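PDB 1TYJ: cellulosomal scaffoldin from Bacteroides cellulosolvens, which probably serves as a structural scaffold of the cellulosome, its type-II cohesin module, a beta sandwich, binding the dockerin modules of partner proteins. Local coordinates for residues A97-G102 with F147-N152. Sequence-based numbering, arbitrary orientation.
Sequences AYRASG and FDWDGN
With CG held between its own backbone N and carbonyl carbon (chi1 71°), the indole of W149 reaches back to the helix, where Y98, its CG anti to the backbone N (chi1 -180°), presents a ring face to it. The two rings form a T-shaped pair: CE3 of W149 stands over the centre of the phenol ring, the planes are 81° apart, and CB of W149 lies 3.5 Å from CD2 of Y98. R99 meets the indole on a face, its CG making a CH-pi contact 3.5 Å from the centroid of the five-membered ring. Beyond CG the arginine bends at chi3, and NH1 donates a hydrogen bond of 2.9 Å to the carbonyl O of W149, which lies in the guanidinium plane. One residue thus grips W149 by both ring and backbone. D150 OD1 touches CD of R99, but lies 4.1 Å from its NE and well out of the guanidinium plane, so any attraction is probably electrostatic only. Replacing W149 with an alanine removes the indole and is likely to open a gap between Y98 and R99, leaving the arginine methylenes without their aromatic surface. The turn bearing the indole is braced by D148, whose OD1 accepts from the backbone N of D150, an Asx turn, and from that of N152 on the opposite face of the carboxylate. Y98 OH is hydrogen-bonded to F30 O and E105 N, while its ring also meets F71 and Y92. The contact thereby joins the short helix 95-100, which follows strand 85-92, to the turn leaving strand 144-148, at one end of the cohesin beta sandwich.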
loop_
_atom_site.group_PDB
_atom_site.type_symbol
_atom_site.label_atom_id
_atom_site.label_comp_id
_atom_site.label_asym_id
_atom_site.label_seq_id
_atom_site.Cartn_x
_atom_site.Cartn_y
_atom_site.Cartn_z
ATOM N N ALA A 97 -23.747 1.224 6.689
ATOM C CA ALA A 97 -24.079 2.107 5.548
ATOM C C ALA A 97 -23.489 1.562 4.252
ATOM O O ALA A 97 -24.116 1.612 3.181
ATOM C CB ALA A 97 -23.620 3.526 5.793
ATOM N N TYR A 98 -22.281 1.024 4.349
ATOM C CA TYR A 98 -21.594 0.386 3.229
ATOM C C TYR A 98 -22.414 -0.798 2.698
ATOM O O TYR A 98 -22.674 -0.898 1.499
ATOM C CB TYR A 98 -20.172 -0.025 3.668
ATOM C CG TYR A 98 -19.314 -0.704 2.606
ATOM C CD1 TYR A 98 -19.506 -0.433 1.215
ATOM C CD2 TYR A 98 -18.301 -1.603 2.984
ATOM C CE1 TYR A 98 -18.750 -1.067 0.262
ATOM C CE2 TYR A 98 -17.511 -2.217 2.052
ATOM C CZ TYR A 98 -17.737 -1.930 0.669
ATOM O OH TYR A 98 -16.955 -2.592 -0.238
ATOM N N ARG A 99 -22.885 -1.656 3.590
ATOM C CA ARG A 99 -23.646 -2.824 3.183
ATOM C C ARG A 99 -24.927 -2.372 2.508
ATOM O O ARG A 99 -25.357 -2.994 1.535
ATOM C CB ARG A 99 -23.984 -3.730 4.370
ATOM C CG ARG A 99 -22.797 -4.518 4.891
ATOM C CD ARG A 99 -23.154 -5.570 5.948
ATOM N NE ARG A 99 -23.885 -5.027 7.107
ATOM C CZ ARG A 99 -23.323 -4.658 8.277
ATOM N NH1 ARG A 99 -22.013 -4.771 8.461
ATOM N NH2 ARG A 99 -24.074 -4.174 9.274
ATOM N N ALA A 100 -25.507 -1.278 2.994
ATOM C CA ALA A 100 -26.792 -0.786 2.475
ATOM C C ALA A 100 -26.663 -0.128 1.082
ATOM O O ALA A 100 -27.664 0.055 0.370
ATOM C CB ALA A 100 -27.388 0.173 3.444
ATOM N N SER A 101 -25.441 0.206 0.688
ATOM C CA SER A 101 -25.176 0.826 -0.620
ATOM C C SER A 101 -25.404 -0.120 -1.777
ATOM O O SER A 101 -25.649 0.345 -2.904
ATOM C CB SER A 101 -23.722 1.352 -0.703
ATOM O OG SER A 101 -22.796 0.281 -0.888
ATOM N N GLY A 102 -25.315 -1.422 -1.535
ATOM C CA GLY A 102 -25.365 -2.394 -2.625
ATOM C C GLY A 102 -24.218 -2.315 -3.647
ATOM O O GLY A 102 -24.333 -2.855 -4.776
ATOM N N PHE A 147 -10.097 -6.922 5.136
ATOM C CA PHE A 147 -11.376 -7.134 5.821
ATOM C C PHE A 147 -12.527 -7.016 4.879
ATOM O O PHE A 147 -12.442 -6.326 3.843
ATOM C CB PHE A 147 -11.525 -6.100 6.961
ATOM C CG PHE A 147 -10.412 -6.209 7.956
ATOM C CD1 PHE A 147 -9.221 -5.510 7.756
ATOM C CD2 PHE A 147 -10.540 -7.059 9.045
ATOM C CE1 PHE A 147 -8.137 -5.671 8.676
ATOM C CE2 PHE A 147 -9.491 -7.196 9.970
ATOM C CZ PHE A 147 -8.297 -6.512 9.766
ATOM N N ASP A 148 -13.628 -7.645 5.255
ATOM C CA ASP A 148 -14.862 -7.520 4.456
ATOM C C ASP A 148 -15.917 -6.687 5.207
ATOM O O ASP A 148 -15.676 -6.220 6.342
ATOM C CB ASP A 148 -15.381 -8.895 4.008
ATOM C CG ASP A 148 -16.138 -9.645 5.127
ATOM O OD1 ASP A 148 -16.330 -9.060 6.242
ATOM O OD2 ASP A 148 -16.530 -10.818 4.866
ATOM N N TRP A 149 -17.072 -6.459 4.567
ATOM C CA TRP A 149 -18.038 -5.559 5.141
ATOM C C TRP A 149 -18.892 -6.116 6.268
ATOM O O TRP A 149 -19.787 -5.425 6.761
ATOM C CB TRP A 149 -18.878 -4.885 4.064
ATOM C CG TRP A 149 -19.882 -5.738 3.344
ATOM C CD1 TRP A 149 -20.285 -7.021 3.634
ATOM C CD2 TRP A 149 -20.627 -5.331 2.198
ATOM N NE1 TRP A 149 -21.264 -7.428 2.717
ATOM C CE2 TRP A 149 -21.489 -6.396 1.846
ATOM C CE3 TRP A 149 -20.675 -4.146 1.457
ATOM C CZ2 TRP A 149 -22.377 -6.315 0.752
ATOM C CZ3 TRP A 149 -21.566 -4.076 0.360
ATOM C CH2 TRP A 149 -22.383 -5.158 0.024
ATOM N N ASP A 150 -18.591 -7.349 6.680
ATOM C CA ASP A 150 -19.206 -7.925 7.895
ATOM C C ASP A 150 -18.217 -7.909 9.042
ATOM O O ASP A 150 -18.544 -8.360 10.150
ATOM C CB ASP A 150 -19.709 -9.351 7.635
ATOM C CG ASP A 150 -20.895 -9.367 6.639
ATOM O OD1 ASP A 150 -21.821 -8.534 6.789
ATOM O OD2 ASP A 150 -20.871 -10.174 5.676
ATOM N N GLY A 151 -17.020 -7.372 8.799
ATOM C CA GLY A 151 -15.959 -7.364 9.813
ATOM C C GLY A 151 -15.214 -8.679 9.914
ATOM O O GLY A 151 -14.600 -8.927 10.943
ATOM N N ASN A 152 -15.272 -9.530 8.869
ATOM C CA ASN A 152 -14.394 -10.693 8.777
ATOM C C ASN A 152 -13.014 -10.312 8.332
ATOM O O ASN A 152 -12.862 -9.416 7.480
ATOM C CB ASN A 152 -14.920 -11.738 7.795
ATOM C CG ASN A 152 -16.280 -12.290 8.203
ATOM O OD1 ASN A 152 -16.425 -12.873 9.283
ATOM N ND2 ASN A 152 -17.263 -12.152 7.323
#